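Local coordinates for protein type I modular polyketide synthase (Streptomyces albus subsp. albus, PDB 6IYR) that probably loads malonyl-type extender units from coenzyme A onto the acyl carrier protein, as the acyltransferase domain of module 8 in salinomycin synthesis, at residues L249-E263 / G310-S322. Residues are numbered along the deposited sequence; the frame is centred on the assembly and turned at random.
Sequences LLALAGKGGMVSVAE and GVRARRINVDYAS. With PO4 (phosphate ion), chain B.
Ser260 and Arg314 face each other as a hydrogen-bonded antiparallel pair. Ser260 N reaches Arg314 O at 2.8 Å, and Arg314 N returns a bond to Ser260 O at 2.9 Å. Ser260 OG lies between its backbone N and carbonyl carbon (chi1 56°). From there it gives the same Arg314 O a second, longer bond, 3.2 Å, tilted from the carbonyl plane. Ala262 N also bonds to Arg312 O, and Ile316 N to Met258 O.

The tight packing lies on the face of Met258 and Ile316. Met258 CG meets the Val318 CG2 methyl at 3.7 Å, and its CB touches both that methyl and Ile316 CD1. Val291 of strand 289-294 packs against Met258 and Ile316. On the other face, Val259 and Ala313 rest on helix 296-308. The outer edge is looser. Arg315 lays its CD against Val259 CG1 at 3.8 Å, and its NH1 makes a long, weak ion pair with Asp300. Exposed Arg312 and Arg314 lie with their guanidinium groups over each other's CG.

Farther along, Gly254 N, in a type II turn, bonds to Asp319 O at 2.6 Å. One water donates to Leu252 O and accepts from Ala321 N. Leu249 CD1 approaches Tyr320 CE2 at 4.2 Å. A phosphate, probably from the crystallisation liquor, accepts a bond from Ser322 OG and also binds His323, Gln221 and Arg245. Strand 313-316 is an outermost strand of the mixed sheet, beside strand 257-261, consistent with the smaller ferredoxin-like subdomain of acyltransferases. The loop after it carries Ser322 to the phosphate at Gln221 N, within the probable GxSxG nucleophile elbow.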
ATOM      1  N   LEU A 249     -15.921 -16.688   0.047  1.00 24.91           N
ATOM      2  CA  LEU A 249     -14.893 -17.106  -0.897  1.00 26.01           C
ATOM      3  C   LEU A 249     -14.294 -18.489  -0.687  1.00 27.60           C
ATOM      4  O   LEU A 249     -13.633 -19.028  -1.568  1.00 26.82           O
ATOM      5  CB  LEU A 249     -13.717 -16.121  -0.880  1.00 32.22           C
ATOM      6  CG  LEU A 249     -13.784 -14.982  -1.892  1.00 37.67           C
ATOM      7  CD1 LEU A 249     -12.571 -14.071  -1.780  1.00 40.38           C
ATOM      8  CD2 LEU A 249     -13.942 -15.478  -3.322  1.00 35.18           C
ATOM      9  N   LEU A 250     -14.395 -18.999   0.521  1.00 24.25           N
ATOM     10  CA  LEU A 250     -14.015 -20.364   0.787  1.00 26.71           C
ATOM     11  C   LEU A 250     -14.603 -21.324  -0.235  1.00 24.91           C
ATOM     12  O   LEU A 250     -13.980 -22.337  -0.569  1.00 27.02           O
ATOM     13  CB  LEU A 250     -14.516 -20.754   2.154  1.00 31.06           C
ATOM     14  CG  LEU A 250     -13.620 -20.719   3.383  1.00 35.31           C
ATOM     15  CD1 LEU A 250     -12.210 -20.295   3.141  1.00 31.19           C
ATOM     16  CD2 LEU A 250     -14.254 -20.060   4.585  1.00 32.30           C
ATOM     17  N   ALA A 251     -15.772 -21.000  -0.772  1.00 26.14           N
ATOM     18  CA  ALA A 251     -16.454 -21.927  -1.676  1.00 24.03           C
ATOM     19  C   ALA A 251     -15.811 -21.899  -3.030  1.00 25.72           C
ATOM     20  O   ALA A 251     -16.180 -22.689  -3.880  1.00 31.13           O
ATOM     21  CB  ALA A 251     -17.924 -21.546  -1.809  1.00 27.42           C
ATOM     22  N   LEU A 252     -14.964 -20.908  -3.296  1.00 24.23           N
ATOM     23  CA  LEU A 252     -14.277 -20.837  -4.587  1.00 24.77           C
ATOM     24  C   LEU A 252     -12.847 -21.328  -4.571  1.00 26.16           C
ATOM     25  O   LEU A 252     -12.223 -21.492  -5.640  1.00 27.67           O
ATOM     26  CB  LEU A 252     -14.301 -19.423  -5.163  1.00 28.12           C
ATOM     27  CG  LEU A 252     -15.657 -18.824  -5.513  1.00 30.17           C
ATOM     28  CD1 LEU A 252     -15.418 -17.661  -6.462  1.00 37.70           C
ATOM     29  CD2 LEU A 252     -16.609 -19.831  -6.104  1.00 47.26           C
ATOM     30  N   ALA A 253     -12.314 -21.564  -3.383  1.00 28.91           N
ATOM     31  CA  ALA A 253     -10.882 -21.870  -3.233  1.00 30.52           C
ATOM     32  C   ALA A 253     -10.579 -23.221  -3.837  1.00 32.60           C
ATOM     33  O   ALA A 253     -11.340 -24.153  -3.648  1.00 28.50           O
ATOM     34  CB  ALA A 253     -10.479 -21.873  -1.764  1.00 37.97           C
ATOM     35  N   GLY A 254      -9.547 -23.276  -4.666  1.00 27.61           N
ATOM     36  CA  GLY A 254      -9.178 -24.493  -5.331  1.00 33.12           C
ATOM     37  C   GLY A 254      -9.904 -24.697  -6.652  1.00 41.89           C
ATOM     38  O   GLY A 254      -9.703 -25.717  -7.279  1.00 34.19           O
ATOM     39  N   LYS A 255     -10.746 -23.756  -7.082  1.00 31.78           N
ATOM     40  CA  LYS A 255     -11.517 -23.949  -8.297  1.00 31.55           C
ATOM     41  C   LYS A 255     -11.083 -23.038  -9.410  1.00 32.38           C
ATOM     42  O   LYS A 255     -11.688 -23.026 -10.467  1.00 33.59           O
ATOM     43  CB  LYS A 255     -13.013 -23.763  -8.048  1.00 34.08           C
ATOM     44  CG  LYS A 255     -13.615 -24.853  -7.182  1.00 40.48           C
ATOM     45  CD  LYS A 255     -15.092 -24.595  -6.882  1.00 56.15           C
ATOM     46  CE  LYS A 255     -15.512 -25.349  -5.623  1.00 71.12           C
ATOM     47  NZ  LYS A 255     -16.815 -26.051  -5.757  1.00 91.38           N
ATOM     48  N   GLY A 256     -10.021 -22.280  -9.190  1.00 28.54           N
ATOM     49  CA  GLY A 256      -9.608 -21.306 -10.173  1.00 27.20           C
ATOM     50  C   GLY A 256      -8.276 -20.712  -9.856  1.00 27.22           C
ATOM     51  O   GLY A 256      -7.631 -21.147  -8.947  1.00 35.73           O
ATOM     52  N   GLY A 257      -7.896 -19.677 -10.582  1.00 27.09           N
ATOM     53  CA  GLY A 257      -6.629 -19.010 -10.364  1.00 25.61           C
ATOM     54  C   GLY A 257      -6.610 -17.715 -11.129  1.00 26.97           C
ATOM     55  O   GLY A 257      -7.642 -17.301 -11.717  1.00 27.78           O
ATOM     56  N   MET A 258      -5.428 -17.130 -11.217  1.00 21.37           N
ATOM     57  CA  MET A 258      -5.230 -15.911 -11.946  1.00 30.07           C
ATOM     58  C   MET A 258      -3.877 -15.907 -12.568  1.00 27.24           C
ATOM     59  O   MET A 258      -2.947 -16.508 -12.029  1.00 28.26           O
ATOM     60  CB  MET A 258      -5.330 -14.736 -11.005  1.00 30.19           C
ATOM     61  CG  MET A 258      -6.610 -14.725 -10.223  1.00 36.98           C
ATOM     62  SD  MET A 258      -6.740 -13.144  -9.352  1.00 45.11           S
ATOM     63  CE  MET A 258      -7.230 -12.085 -10.690  1.00 68.21           C
ATOM     64  N   VAL A 259      -3.778 -15.278 -13.731  1.00 27.44           N
ATOM     65  CA  VAL A 259      -2.504 -15.089 -14.350  1.00 29.46           C
ATOM     66  C   VAL A 259      -2.330 -13.634 -14.777  1.00 30.17           C
ATOM     67  O   VAL A 259      -3.268 -12.973 -15.267  1.00 26.47           O
ATOM     68  CB  VAL A 259      -2.230 -16.067 -15.534  1.00 37.36           C
ATOM     69  CG1 VAL A 259      -2.768 -17.465 -15.272  1.00 39.90           C
ATOM     70  CG2 VAL A 259      -2.723 -15.533 -16.845  1.00 41.30           C
ATOM     71  N   SER A 260      -1.121 -13.133 -14.568  1.00 24.30           N
ATOM     72  CA  SER A 260      -0.749 -11.799 -15.033  1.00 28.23           C
ATOM     73  C   SER A 260      -0.328 -11.896 -16.479  1.00 32.36           C
ATOM     74  O   SER A 260       0.355 -12.855 -16.886  1.00 37.29           O
ATOM     75  CB  SER A 260       0.410 -11.233 -14.225  1.00 35.09           C
ATOM     76  OG  SER A 260       1.495 -12.132 -14.292  1.00 42.69           O
ATOM     77  N   VAL A 261      -0.759 -10.920 -17.259  1.00 33.48           N
ATOM     78  CA  VAL A 261      -0.440 -10.854 -18.674  1.00 34.13           C
ATOM     79  C   VAL A 261       0.046  -9.469 -18.985  1.00 36.86           C
ATOM     80  O   VAL A 261      -0.643  -8.469 -18.693  1.00 32.00           O
ATOM     81  CB  VAL A 261      -1.675 -11.121 -19.538  1.00 30.16           C
ATOM     82  CG1 VAL A 261      -1.261 -11.232 -20.985  1.00 35.11           C
ATOM     83  CG2 VAL A 261      -2.363 -12.401 -19.090  1.00 27.34           C
ATOM     84  N   ALA A 262       1.258  -9.404 -19.517  1.00 30.10           N
ATOM     85  CA  ALA A 262       1.894  -8.133 -19.804  1.00 33.06           C
ATOM     86  C   ALA A 262       1.423  -7.678 -21.153  1.00 36.25           C
ATOM     87  O   ALA A 262       2.178  -7.698 -22.091  1.00 33.65           O
ATOM     88  CB  ALA A 262       3.420  -8.254 -19.805  1.00 32.61           C
ATOM     89  N   GLU A 263       0.155  -7.318 -21.256  1.00 35.16           N
ATOM     90  CA  GLU A 263      -0.422  -6.920 -22.513  1.00 35.79           C
ATOM     91  C   GLU A 263      -1.468  -5.888 -22.126  1.00 29.39           C
ATOM     92  O   GLU A 263      -2.043  -5.968 -21.047  1.00 31.88           O
ATOM     93  CB  GLU A 263      -1.079  -8.140 -23.160  1.00 37.90           C
ATOM     94  CG  GLU A 263      -1.552  -7.959 -24.599  1.00 40.82           C
ATOM     95  CD  GLU A 263      -1.956  -9.288 -25.296  1.00 39.38           C
ATOM     96  OE1 GLU A 263      -1.570  -9.491 -26.462  1.00 40.15           O
ATOM     97  OE2 GLU A 263      -2.735 -10.096 -24.726  1.00 42.12           O
ATOM     98  N   GLY A 310       4.972 -14.185 -27.801  1.00 39.88           N
ATOM     99  CA  GLY A 310       5.991 -13.425 -27.114  1.00 42.84           C
ATOM    100  C   GLY A 310       5.481 -12.591 -25.954  1.00 43.45           C
ATOM    101  O   GLY A 310       6.189 -11.723 -25.473  1.00 45.31           O
ATOM    102  N   VAL A 311       4.296 -12.902 -25.433  1.00 37.12           N
ATOM    103  CA  VAL A 311       3.728 -12.102 -24.355  1.00 36.94           C
ATOM    104  C   VAL A 311       3.932 -12.774 -23.002  1.00 32.63           C
ATOM    105  O   VAL A 311       3.597 -13.926 -22.821  1.00 36.33           O
ATOM    106  CB  VAL A 311       2.241 -11.819 -24.630  1.00 32.96           C
ATOM    107  CG1 VAL A 311       1.570 -11.233 -23.392  1.00 36.24           C
ATOM    108  CG2 VAL A 311       2.135 -10.831 -25.779  1.00 37.14           C
ATOM    109  N   ARG A 312       4.596 -12.090 -22.094  1.00 37.03           N
ATOM    110  CA  ARG A 312       4.918 -12.678 -20.807  1.00 41.07           C
ATOM    111  C   ARG A 312       3.664 -12.870 -19.963  1.00 37.07           C
ATOM    112  O   ARG A 312       2.911 -11.937 -19.740  1.00 31.89           O
ATOM    113  CB  ARG A 312       5.901 -11.800 -20.044  1.00 49.73           C
ATOM    114  CG  ARG A 312       6.742 -12.593 -19.051  1.00 61.57           C
ATOM    115  CD  ARG A 312       7.623 -11.698 -18.200  1.00 65.76           C
ATOM    116  NE  ARG A 312       7.058 -11.540 -16.863  1.00 75.71           N
ATOM    117  CZ  ARG A 312       7.542 -12.109 -15.761  1.00 80.45           C
ATOM    118  NH1 ARG A 312       6.935 -11.910 -14.597  1.00 72.37           N
ATOM    119  NH2 ARG A 312       8.643 -12.855 -15.809  1.00 83.93           N
ATOM    120  N   ALA A 313       3.396 -14.110 -19.579  1.00 34.27           N
ATOM    121  CA  ALA A 313       2.253 -14.431 -18.749  1.00 33.05           C
ATOM    122  C   ALA A 313       2.745 -15.296 -17.604  1.00 39.18           C
ATOM    123  O   ALA A 313       3.498 -16.239 -17.840  1.00 40.73           O
ATOM    124  CB  ALA A 313       1.222 -15.182 -19.566  1.00 31.80           C
ATOM    125  N   ARG A 314       2.272 -15.029 -16.388  1.00 31.30           N
ATOM    126  CA  ARG A 314       2.723 -15.777 -15.193  1.00 35.30           C
ATOM    127  C   ARG A 314       1.589 -16.041 -14.245  1.00 37.32           C
ATOM    128  O   ARG A 314       0.664 -15.225 -14.082  1.00 36.49           O
ATOM    129  CB  ARG A 314       3.831 -15.026 -14.432  1.00 37.56           C
ATOM    130  CG  ARG A 314       5.092 -14.780 -15.266  1.00 46.17           C
ATOM    131  CD  ARG A 314       5.940 -16.055 -15.431  1.00 59.00           C
ATOM    132  NE  ARG A 314       6.346 -16.285 -16.825  1.00 70.34           N
ATOM    133  CZ  ARG A 314       7.552 -16.031 -17.325  1.00 71.43           C
ATOM    134  NH1 ARG A 314       7.795 -16.235 -18.607  1.00 76.76           N
ATOM    135  NH2 ARG A 314       8.533 -15.608 -16.543  1.00 99.24           N
ATOM    136  N   ARG A 315       1.627 -17.247 -13.713  1.00 34.38           N
ATOM    137  CA  ARG A 315       0.623 -17.785 -12.824  1.00 34.65           C
ATOM    138  C   ARG A 315       0.748 -17.087 -11.475  1.00 39.12           C
ATOM    139  O   ARG A 315       1.824 -16.969 -10.983  1.00 38.97           O
ATOM    140  CB  ARG A 315       0.924 -19.277 -12.691  1.00 38.97           C
ATOM    141  CG  ARG A 315      -0.122 -20.070 -11.953  1.00 48.25           C
ATOM    142  CD  ARG A 315      -1.452 -19.958 -12.666  1.00 57.14           C
ATOM    143  NE  ARG A 315      -1.860 -21.209 -13.305  1.00 61.25           N
ATOM    144  CZ  ARG A 315      -2.931 -21.894 -12.947  1.00 53.17           C
ATOM    145  NH1 ARG A 315      -3.312 -22.970 -13.631  1.00 62.59           N
ATOM    146  NH2 ARG A 315      -3.660 -21.457 -11.929  1.00 52.25           N
ATOM    147  N   ILE A 316      -0.299 -16.459 -10.960  1.00 37.73           N
ATOM    148  CA  ILE A 316      -0.206 -15.815  -9.643  1.00 37.63           C
ATOM    149  C   ILE A 316      -0.531 -16.872  -8.596  1.00 37.19           C
ATOM    150  O   ILE A 316      -1.352 -17.753  -8.857  1.00 36.43           O
ATOM    151  CB  ILE A 316      -1.240 -14.685  -9.511  1.00 39.98           C
ATOM    152  CG1 ILE A 316      -0.848 -13.510 -10.405  1.00 38.49           C
ATOM    153  CG2 ILE A 316      -1.394 -14.240  -8.062  1.00 47.37           C
ATOM    154  CD1 ILE A 316      -2.000 -12.562 -10.657  1.00 44.05           C
ATOM    155  N   ASN A 317       0.082 -16.799  -7.411  1.00 38.70           N
ATOM    156  CA  ASN A 317      -0.208 -17.778  -6.342  1.00 40.59           C
ATOM    157  C   ASN A 317      -1.494 -17.483  -5.572  1.00 41.88           C
ATOM    158  O   ASN A 317      -1.469 -16.869  -4.505  1.00 49.89           O
ATOM    159  CB  ASN A 317       0.953 -17.911  -5.351  1.00 52.18           C
ATOM    160  CG  ASN A 317       0.874 -19.202  -4.559  1.00 52.29           C
ATOM    161  OD1 ASN A 317      -0.111 -19.453  -3.874  1.00 67.58           O
ATOM    162  ND2 ASN A 317       1.823 -20.089  -4.787  1.00 59.57           N
ATOM    163  N   VAL A 318      -2.623 -17.824  -6.185  1.00 50.48           N
ATOM    164  CA  VAL A 318      -3.930 -17.792  -5.528  1.00 40.52           C
ATOM    165  C   VAL A 318      -4.655 -18.965  -6.112  1.00 43.67           C
ATOM    166  O   VAL A 318      -4.342 -19.391  -7.225  1.00 34.46           O
ATOM    167  CB  VAL A 318      -4.759 -16.538  -5.872  1.00 44.73           C
ATOM    168  CG1 VAL A 318      -4.206 -15.309  -5.188  1.00 54.09           C
ATOM    169  CG2 VAL A 318      -4.818 -16.325  -7.379  1.00 41.78           C
ATOM    170  N   ASP A 319      -5.662 -19.477  -5.422  1.00 37.46           N
ATOM    171  CA  ASP A 319      -6.357 -20.616  -5.985  1.00 34.94           C
ATOM    172  C   ASP A 319      -7.835 -20.338  -6.134  1.00 33.29           C
ATOM    173  O   ASP A 319      -8.634 -21.271  -6.111  1.00 39.26           O
ATOM    174  CB  ASP A 319      -6.136 -21.864  -5.125  1.00 38.65           C
ATOM    175  CG  ASP A 319      -6.623 -21.663  -3.709  1.00 47.68           C
ATOM    176  OD1 ASP A 319      -7.373 -20.676  -3.485  1.00 52.68           O
ATOM    177  OD2 ASP A 319      -6.380 -22.550  -2.868  1.00 39.48           O
ATOM    178  N   TYR A 320      -8.199 -19.072  -6.330  1.00 29.63           N
ATOM    179  CA  TYR A 320      -9.587 -18.748  -6.648  1.00 25.80           C
ATOM    180  C   TYR A 320      -9.586 -17.749  -7.752  1.00 24.67           C
ATOM    181  O   TYR A 320      -8.581 -17.086  -8.001  1.00 29.84           O
ATOM    182  CB  TYR A 320     -10.346 -18.202  -5.445  1.00 27.15           C
ATOM    183  CG  TYR A 320      -9.729 -16.981  -4.831  1.00 28.92           C
ATOM    184  CD1 TYR A 320      -8.718 -17.095  -3.876  1.00 28.91           C
ATOM    185  CD2 TYR A 320     -10.096 -15.699  -5.242  1.00 35.67           C
ATOM    186  CE1 TYR A 320      -8.022 -15.973  -3.422  1.00 31.30           C
ATOM    187  CE2 TYR A 320      -9.503 -14.563  -4.675  1.00 39.80           C
ATOM    188  CZ  TYR A 320      -8.459 -14.710  -3.767  1.00 42.10           C
ATOM    189  OH  TYR A 320      -7.791 -13.609  -3.277  1.00 43.17           O
ATOM    190  N   ALA A 321     -10.667 -17.784  -8.514  1.00 25.47           N
ATOM    191  CA  ALA A 321     -10.908 -16.894  -9.628  1.00 24.82           C
ATOM    192  C   ALA A 321     -12.028 -15.895  -9.260  1.00 29.32           C
ATOM    193  O   ALA A 321     -13.194 -16.044  -9.656  1.00 32.08           O
ATOM    194  CB  ALA A 321     -11.307 -17.699 -10.850  1.00 25.62           C
ATOM    195  N   SER A 322     -11.653 -14.817  -8.595  1.00 30.19           N
ATOM    196  CA  SER A 322     -12.583 -13.680  -8.409  1.00 30.45           C
ATOM    197  C   SER A 322     -12.566 -12.737  -9.617  1.00 25.79           C
ATOM    198  O   SER A 322     -11.813 -12.920 -10.586  1.00 25.81           O
ATOM    199  CB  SER A 322     -12.212 -12.922  -7.144  1.00 34.33           C
ATOM    200  OG  SER A 322     -10.893 -12.460  -7.274  1.00 30.44           O
TER
HETATM  201  P   PO4 B 501      -9.321 -10.497  -4.083  1.00 84.92           P
HETATM  202  O1  PO4 B 501      -7.862 -10.875  -3.917  1.00 65.40           O
HETATM  203  O2  PO4 B 501     -10.417 -11.472  -3.620  1.00 52.13           O
HETATM  204  O3  PO4 B 501      -9.431  -9.225  -3.258  1.00 60.06           O
HETATM  205  O4  PO4 B 501      -9.518 -10.354  -5.568  1.00 51.00           O
HETATM  206  O   HOH W   1     -12.190 -20.116  -7.922  1.00 26.09           O